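Local coordinates for probable spore coat polysaccharide biosynthesis protein E (Chromobacterium violaceum ATCC 12472, PDB 3G8R), which probably acts as an N-acylneuraminate-9-phosphate synthase, its zinc-binding TIM barrel of the NeuB family being followed in this construct by a SAF domain, at residues E102-I107 and E129-S134; P210-V215 and A253-M258. All blocks are in the same frame, centred on the assembly; numbering follows the deposited sequence.

Contact 1 of 2, residues E102-I107 and E129-S134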
ATOM      1  N   GLU A 102      17.780  32.206 -13.298  1.00 46.25           N
ATOM      2  CA  GLU A 102      19.141  32.454 -12.815  1.00 46.69           C
ATOM      3  C   GLU A 102      19.590  31.424 -11.782  1.00 45.50           C
ATOM      4  O   GLU A 102      20.788  31.183 -11.651  1.00 45.90           O
ATOM      5  CB  GLU A 102      19.303  33.880 -12.253  1.00 48.14           C
ATOM      6  CG  GLU A 102      20.761  34.261 -11.895  1.00 89.72           C
ATOM      7  CD  GLU A 102      20.985  35.773 -11.723  1.00 50.83           C
ATOM      8  OE1 GLU A 102      22.062  36.165 -11.203  1.00 90.00           O
ATOM      9  OE2 GLU A 102      20.086  36.567 -12.104  1.00 90.21           O
ATOM     10  N   SER A 103      18.649  30.826 -11.051  1.00 44.01           N
ATOM     11  CA  SER A 103      19.028  29.835 -10.047  1.00 43.76           C
ATOM     12  C   SER A 103      19.369  28.501 -10.700  1.00 43.11           C
ATOM     13  O   SER A 103      20.189  27.741 -10.191  1.00 42.42           O
ATOM     14  CB  SER A 103      17.955  29.683  -8.965  1.00 43.93           C
ATOM     15  OG  SER A 103      17.718  30.928  -8.331  1.00 40.40           O
ATOM     16  N   VAL A 104      18.758  28.229 -11.843  1.00 43.58           N
ATOM     17  CA  VAL A 104      19.184  27.096 -12.640  1.00 45.24           C
ATOM     18  C   VAL A 104      20.654  27.278 -13.046  1.00 46.78           C
ATOM     19  O   VAL A 104      21.455  26.339 -12.925  1.00 46.88           O
ATOM     20  CB  VAL A 104      18.326  26.913 -13.918  1.00 45.92           C
ATOM     21  CG1 VAL A 104      18.887  25.781 -14.794  1.00 31.74           C
ATOM     22  CG2 VAL A 104      16.861  26.669 -13.577  1.00 31.60           C
ATOM     23  N   ASP A 105      20.996  28.478 -13.529  1.00 47.59           N
ATOM     24  CA  ASP A 105      22.355  28.775 -13.949  1.00 48.43           C
ATOM     25  C   ASP A 105      23.271  28.413 -12.817  1.00 47.86           C
ATOM     26  O   ASP A 105      24.265  27.690 -12.997  1.00 48.15           O
ATOM     27  CB  ASP A 105      22.502  30.252 -14.265  1.00 50.23           C
ATOM     28  CG  ASP A 105      21.934  30.615 -15.622  1.00 69.78           C
ATOM     29  OD1 ASP A 105      22.242  29.896 -16.598  1.00 51.82           O
ATOM     30  OD2 ASP A 105      21.196  31.630 -15.719  1.00 52.35           O
ATOM     31  N   LEU A 106      22.894  28.899 -11.641  1.00 46.89           N
ATOM     32  CA  LEU A 106      23.646  28.698 -10.442  1.00 46.79           C
ATOM     33  C   LEU A 106      23.764  27.209 -10.101  1.00 47.91           C
ATOM     34  O   LEU A 106      24.870  26.719  -9.800  1.00 49.08           O
ATOM     35  CB  LEU A 106      22.965  29.439  -9.304  1.00 46.26           C
ATOM     36  CG  LEU A 106      23.809  30.269  -8.338  1.00 61.32           C
ATOM     37  CD1 LEU A 106      23.085  30.401  -6.983  1.00 45.78           C
ATOM     38  CD2 LEU A 106      25.230  29.705  -8.172  1.00 46.31           C
ATOM     39  N   ILE A 107      22.639  26.487 -10.138  1.00 46.98           N
ATOM     40  CA  ILE A 107      22.685  25.049  -9.905  1.00 46.74           C
ATOM     41  C   ILE A 107      23.767  24.390 -10.755  1.00 46.40           C
ATOM     42  O   ILE A 107      24.451  23.517 -10.261  1.00 46.27           O
ATOM     43  CB  ILE A 107      21.324  24.363 -10.168  1.00 47.19           C
ATOM     44  CG1 ILE A 107      20.430  24.401  -8.918  1.00 44.33           C
ATOM     45  CG2 ILE A 107      21.513  22.905 -10.640  1.00 43.85           C
ATOM     46  CD1 ILE A 107      18.951  24.231  -9.237  1.00 46.49           C
ATOM     47  N   GLU A 129      11.039  25.818 -19.247  1.00 44.64           N
ATOM     48  CA  GLU A 129      11.858  25.970 -20.436  1.00 45.57           C
ATOM     49  C   GLU A 129      13.322  26.020 -20.023  1.00 45.01           C
ATOM     50  O   GLU A 129      14.125  25.275 -20.568  1.00 45.02           O
ATOM     51  CB  GLU A 129      11.466  27.207 -21.242  1.00 47.56           C
ATOM     52  CG  GLU A 129      10.195  27.038 -22.090  1.00 91.76           C
ATOM     53  CD  GLU A 129       9.546  28.378 -22.525  1.00 51.33           C
ATOM     54  OE1 GLU A 129       9.441  29.313 -21.687  1.00 92.22           O
ATOM     55  OE2 GLU A 129       9.112  28.483 -23.704  1.00 92.10           O
ATOM     56  N   ARG A 130      13.662  26.847 -19.029  1.00 44.76           N
ATOM     57  CA  ARG A 130      15.057  26.952 -18.586  1.00 44.56           C
ATOM     58  C   ARG A 130      15.609  25.647 -18.080  1.00 45.58           C
ATOM     59  O   ARG A 130      16.804  25.386 -18.278  1.00 46.78           O
ATOM     60  CB  ARG A 130      15.315  28.025 -17.527  1.00 43.26           C
ATOM     61  CG  ARG A 130      16.431  28.996 -17.975  1.00 41.83           C
ATOM     62  CD  ARG A 130      17.896  28.695 -17.566  1.00 42.95           C
ATOM     63  NE  ARG A 130      18.440  27.409 -18.018  1.00 41.37           N
ATOM     64  CZ  ARG A 130      19.680  26.976 -17.766  1.00 42.83           C
ATOM     65  NH1 ARG A 130      20.547  27.728 -17.088  1.00 40.65           N
ATOM     66  NH2 ARG A 130      20.052  25.768 -18.175  1.00 40.57           N
ATOM     67  N   ILE A 131      14.758  24.841 -17.440  1.00 44.35           N
ATOM     68  CA  ILE A 131      15.182  23.562 -16.862  1.00 43.05           C
ATOM     69  C   ILE A 131      15.378  22.527 -17.959  1.00 42.74           C
ATOM     70  O   ILE A 131      16.316  21.738 -17.935  1.00 41.54           O
ATOM     71  CB  ILE A 131      14.161  23.059 -15.827  1.00 42.04           C
ATOM     72  CG1 ILE A 131      14.185  23.960 -14.582  1.00 50.71           C
ATOM     73  CG2 ILE A 131      14.431  21.628 -15.481  1.00 50.52           C
ATOM     74  CD1 ILE A 131      13.078  23.702 -13.538  1.00 41.72           C
ATOM     75  N   ALA A 132      14.463  22.544 -18.915  1.00 44.33           N
ATOM     76  CA  ALA A 132      14.497  21.606 -20.036  1.00 46.06           C
ATOM     77  C   ALA A 132      15.799  21.721 -20.803  1.00 47.60           C
ATOM     78  O   ALA A 132      16.342  20.736 -21.232  1.00 47.62           O
ATOM     79  CB  ALA A 132      13.335  21.849 -20.966  1.00 45.68           C
ATOM     80  N   ARG A 133      16.301  22.931 -20.975  1.00 49.47           N
ATOM     81  CA  ARG A 133      17.552  23.086 -21.678  1.00 51.72           C
ATOM     82  C   ARG A 133      18.745  22.717 -20.796  1.00 52.60           C
ATOM     83  O   ARG A 133      19.867  23.037 -21.111  1.00 53.01           O
ATOM     84  CB  ARG A 133      17.661  24.464 -22.354  1.00 53.20           C
ATOM     85  CG  ARG A 133      18.060  25.644 -21.504  1.00 67.20           C
ATOM     86  CD  ARG A 133      18.412  26.859 -22.412  1.00 56.73           C
ATOM     87  NE  ARG A 133      17.211  27.571 -22.874  1.00 68.12           N
ATOM     88  CZ  ARG A 133      16.806  28.756 -22.401  1.00 58.69           C
ATOM     89  NH1 ARG A 133      17.514  29.392 -21.458  1.00 68.28           N
ATOM     90  NH2 ARG A 133      15.691  29.313 -22.874  1.00 68.32           N
ATOM     91  N   SER A 134      18.486  22.018 -19.700  1.00 53.67           N
ATOM     92  CA  SER A 134      19.547  21.554 -18.812  1.00 55.28           C
ATOM     93  C   SER A 134      19.749  20.087 -19.127  1.00 56.94           C
ATOM     94  O   SER A 134      19.037  19.558 -19.968  1.00 57.90           O
ATOM     95  CB  SER A 134      19.123  21.735 -17.359  1.00 55.36           C
ATOM     96  OG  SER A 134      20.248  21.833 -16.517  1.00 77.33           O
TER
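Val104 and Asp105 of helix 101-109 meet Arg130 and Ile131 of helix 125-132 where two successive outer helices of the TIM barrel lie next to each other, joined through strand 114-117. The polar half of the contact is a salt bridge, Asp105 OD1 to Arg130 NH1 at 2.8 Å. The carboxylate sits at the edge of the guanidinium, near its plane, but is turned by 51° against it, and a single oxygen does the work: OD2 stays 4.2 Å from Arg130 NH1. The Arg130 chain does not run straight out. It bends at chi2 and again at chi3 (59°), which curls the guanidinium back so that one face turns to Val104. Glu108 OE1 adds a long, weak ion pair on Arg130 NH2, so two acidic side chains of helix 101-109 flank the guanidinium.

The apolar half lies deeper. Val104 CG2 reaches Ile131 CG1 at 3.9 Å, the two side chains crossing at about a right angle; inward of them, Val104 rests on Pro98 of strand 93-98 and Ile131 on Ile115 and Ile117 of strand 114-117, so that the pair fills the layer between helices and barrel wall. Val104 also serves the polar half. With CG1 anti to the backbone N (chi1 175°), that methyl lies over the centre of one guanidinium face, 3.3 Å from Arg130 CZ.

Contact 2 of 2, residues P210-V215 and A253-M258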
ATOM      1  N   PRO A 210       2.746   6.785   7.359  1.00 38.41           N
ATOM      2  CA  PRO A 210       2.569   7.263   5.984  1.00 37.57           C
ATOM      3  C   PRO A 210       3.628   6.743   5.047  1.00 37.56           C
ATOM      4  O   PRO A 210       3.312   6.363   3.943  1.00 38.41           O
ATOM      5  CB  PRO A 210       2.666   8.789   6.100  1.00 36.93           C
ATOM      6  CG  PRO A 210       2.192   9.100   7.432  1.00 49.90           C
ATOM      7  CD  PRO A 210       2.628   7.890   8.328  1.00 39.18           C
ATOM      8  N   ILE A 211       4.871   6.694   5.492  1.00 36.85           N
ATOM      9  CA  ILE A 211       5.943   6.126   4.683  1.00 35.51           C
ATOM     10  C   ILE A 211       5.708   4.656   4.338  1.00 35.28           C
ATOM     11  O   ILE A 211       5.891   4.229   3.208  1.00 36.03           O
ATOM     12  CB  ILE A 211       7.324   6.387   5.340  1.00 36.05           C
ATOM     13  CG1 ILE A 211       8.411   6.234   4.301  1.00 33.59           C
ATOM     14  CG2 ILE A 211       7.562   5.541   6.611  1.00 32.24           C
ATOM     15  CD1 ILE A 211       8.098   6.980   3.009  1.00 37.80           C
HETATM   16  N   MSE A 212       5.252   3.867   5.289  1.00 34.53           N
HETATM   17  CA  MSE A 212       5.014   2.484   4.976  1.00 34.50           C
HETATM   18  C   MSE A 212       3.913   2.414   3.906  1.00 35.90           C
HETATM   19  O   MSE A 212       4.061   1.794   2.835  1.00 36.46           O
HETATM   20  CB  MSE A 212       4.614   1.731   6.228  1.00 34.93           C
HETATM   21  CG  MSE A 212       5.423   2.037   7.480  1.00 38.59           C
HETATM   22 SE   MSE A 212       5.231   0.680   8.605  1.00 34.53          SE
HETATM   23  CE  MSE A 212       5.512   1.531  10.136  1.00 39.42           C
ATOM     24  N   LEU A 213       2.813   3.098   4.170  1.00 36.63           N
ATOM     25  CA  LEU A 213       1.731   3.200   3.198  1.00 36.16           C
ATOM     26  C   LEU A 213       2.260   3.658   1.849  1.00 36.45           C
ATOM     27  O   LEU A 213       1.764   3.243   0.801  1.00 36.98           O
ATOM     28  CB  LEU A 213       0.710   4.174   3.717  1.00 35.39           C
ATOM     29  CG  LEU A 213      -0.520   3.558   4.353  1.00 38.31           C
ATOM     30  CD1 LEU A 213      -0.210   2.422   5.253  1.00 35.34           C
ATOM     31  CD2 LEU A 213      -1.272   4.635   5.081  1.00 35.75           C
ATOM     32  N   ALA A 214       3.294   4.496   1.886  1.00 35.67           N
ATOM     33  CA  ALA A 214       3.794   5.115   0.681  1.00 35.44           C
ATOM     34  C   ALA A 214       4.595   4.084  -0.089  1.00 35.96           C
ATOM     35  O   ALA A 214       4.448   3.938  -1.292  1.00 35.01           O
ATOM     36  CB  ALA A 214       4.645   6.327   1.020  1.00 34.60           C
ATOM     37  N   VAL A 215       5.434   3.354   0.625  1.00 37.01           N
ATOM     38  CA  VAL A 215       6.254   2.355  -0.014  1.00 37.69           C
ATOM     39  C   VAL A 215       5.362   1.321  -0.641  1.00 37.63           C
ATOM     40  O   VAL A 215       5.626   0.840  -1.749  1.00 36.39           O
ATOM     41  CB  VAL A 215       7.099   1.667   0.997  1.00 37.97           C
ATOM     42  CG1 VAL A 215       7.763   0.460   0.366  1.00 33.15           C
ATOM     43  CG2 VAL A 215       8.107   2.642   1.511  1.00 33.09           C
ATOM     44  N   ALA A 253      12.277   0.660   6.285  1.00 37.90           N
ATOM     45  CA  ALA A 253      13.031  -0.571   6.414  1.00 38.73           C
ATOM     46  C   ALA A 253      12.144  -1.748   6.762  1.00 39.37           C
ATOM     47  O   ALA A 253      12.201  -2.814   6.115  1.00 39.81           O
ATOM     48  CB  ALA A 253      14.060  -0.405   7.481  1.00 39.78           C
ATOM     49  N   ARG A 254      11.322  -1.537   7.784  1.00 39.01           N
ATOM     50  CA  ARG A 254      10.358  -2.524   8.228  1.00 38.62           C
ATOM     51  C   ARG A 254       9.325  -2.877   7.144  1.00 38.01           C
ATOM     52  O   ARG A 254       9.055  -4.046   6.892  1.00 38.94           O
ATOM     53  CB  ARG A 254       9.680  -2.024   9.498  1.00 39.27           C
ATOM     54  CG  ARG A 254       8.855  -3.052  10.200  1.00 42.32           C
ATOM     55  CD  ARG A 254       8.350  -2.550  11.551  1.00 41.01           C
ATOM     56  NE  ARG A 254       7.280  -3.425  12.063  1.00 44.21           N
ATOM     57  CZ  ARG A 254       7.476  -4.667  12.525  1.00 42.93           C
ATOM     58  NH1 ARG A 254       8.695  -5.208  12.580  1.00 44.67           N
ATOM     59  NH2 ARG A 254       6.451  -5.391  12.923  1.00 45.09           N
ATOM     60  N   ALA A 255       8.751  -1.865   6.512  1.00 36.53           N
ATOM     61  CA  ALA A 255       7.720  -2.049   5.506  1.00 34.79           C
ATOM     62  C   ALA A 255       8.248  -2.867   4.338  1.00 33.72           C
ATOM     63  O   ALA A 255       7.517  -3.670   3.771  1.00 33.17           O
ATOM     64  CB  ALA A 255       7.260  -0.702   5.001  1.00 34.86           C
ATOM     65  N   LEU A 256       9.526  -2.690   3.999  1.00 32.16           N
ATOM     66  CA  LEU A 256      10.082  -3.444   2.907  1.00 30.82           C
ATOM     67  C   LEU A 256      10.161  -4.901   3.288  1.00 31.73           C
ATOM     68  O   LEU A 256       9.878  -5.776   2.468  1.00 32.73           O
ATOM     69  CB  LEU A 256      11.448  -2.910   2.519  1.00 30.43           C
ATOM     70  CG  LEU A 256      11.373  -1.513   1.903  1.00 24.90           C
ATOM     71  CD1 LEU A 256      12.688  -0.830   2.012  1.00 30.30           C
ATOM     72  CD2 LEU A 256      10.857  -1.511   0.493  1.00 29.70           C
ATOM     73  N   ALA A 257      10.523  -5.179   4.537  1.00 31.38           N
ATOM     74  CA  ALA A 257      10.711  -6.554   4.960  1.00 30.86           C
ATOM     75  C   ALA A 257       9.369  -7.230   4.969  1.00 31.46           C
ATOM     76  O   ALA A 257       9.206  -8.334   4.439  1.00 32.21           O
ATOM     77  CB  ALA A 257      11.317  -6.613   6.332  1.00 30.58           C
HETATM   78  N   MSE A 258       8.410  -6.564   5.606  1.00 31.17           N
HETATM   79  CA  MSE A 258       7.056  -7.065   5.676  1.00 30.68           C
HETATM   80  C   MSE A 258       6.482  -7.237   4.271  1.00 30.32           C
HETATM   81  O   MSE A 258       5.591  -8.021   4.084  1.00 31.63           O
HETATM   82  CB  MSE A 258       6.169  -6.088   6.459  1.00 30.51           C
HETATM   83  CG  MSE A 258       6.104  -6.282   7.942  1.00 20.00           C
HETATM   84 SE   MSE A 258       5.094  -5.012   8.721  1.00 29.90          SE
HETATM   85  CE  MSE A 258       5.018  -5.928  10.201  1.00 22.58           C
TER
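Met212, a selenomethionine, packs its CB against Ala255 CB at 3.8 Å, where the last two outer helices of the TIM barrel, 209-216 and 242-259, which precede and follow strand 221-225 in the chain, lie against each other. The small alanine lets the backbones approach closely: Met212 CA and Ala255 CA are 5.3 Å apart, and Ala255 CB lies 3.9 Å from Met212 CA. The Met212 chain turns at its first torsion (chi1 -44°), with CG beside the backbone N, and is extended from there on. Its base therefore does the touching, CG coming within 4.1 Å of Ala255 CB, while the selenium runs on past the alanine.

One turn further along helix 209-216, Val215 points at the other helix and makes the second contact. Its CG1, set anti to the backbone N (chi1 170°), meets Leu256 CD2 at 3.7 Å, a methyl-to-methyl touch between side chains that cross at about a right angle. Leu256 starts out along the flank of its helix, and the CD2 branch is what brings it to the valine. Val215 also touches Leu259 and, on the barrel wall, Phe222.

The second subunit borders this helix pair: Leu213 packs on Met212 of the neighbouring subunit, and Arg254 forms a salt bridge with Asp177 of that subunit. Between the two segments themselves every touching atom is a carbon. The fit thus depends on shape and exclusion of water, and charge pairing is left to the subunit interface alongside.

In the fold
Both contacts join neighbouring outer helices of the same TIM barrel, but they share no element and do not touch: their centres are 35 Å apart and their nearest atoms about 24 Å. Contact 1 pairs the helices that follow the third and fourth strands, contact 2 those that follow the seventh and eighth. Each has two buried touching residues. In contact 1 the buried apolar pair is topped by an ion pair reaching the exposed surface; in contact 2 Met212 and Ala255 are buried, Val215 and Leu256 partly exposed, and the packing is wholly apolar. The second subunit reaches six residues of contact 2 and just one, Glu129, of contact 1.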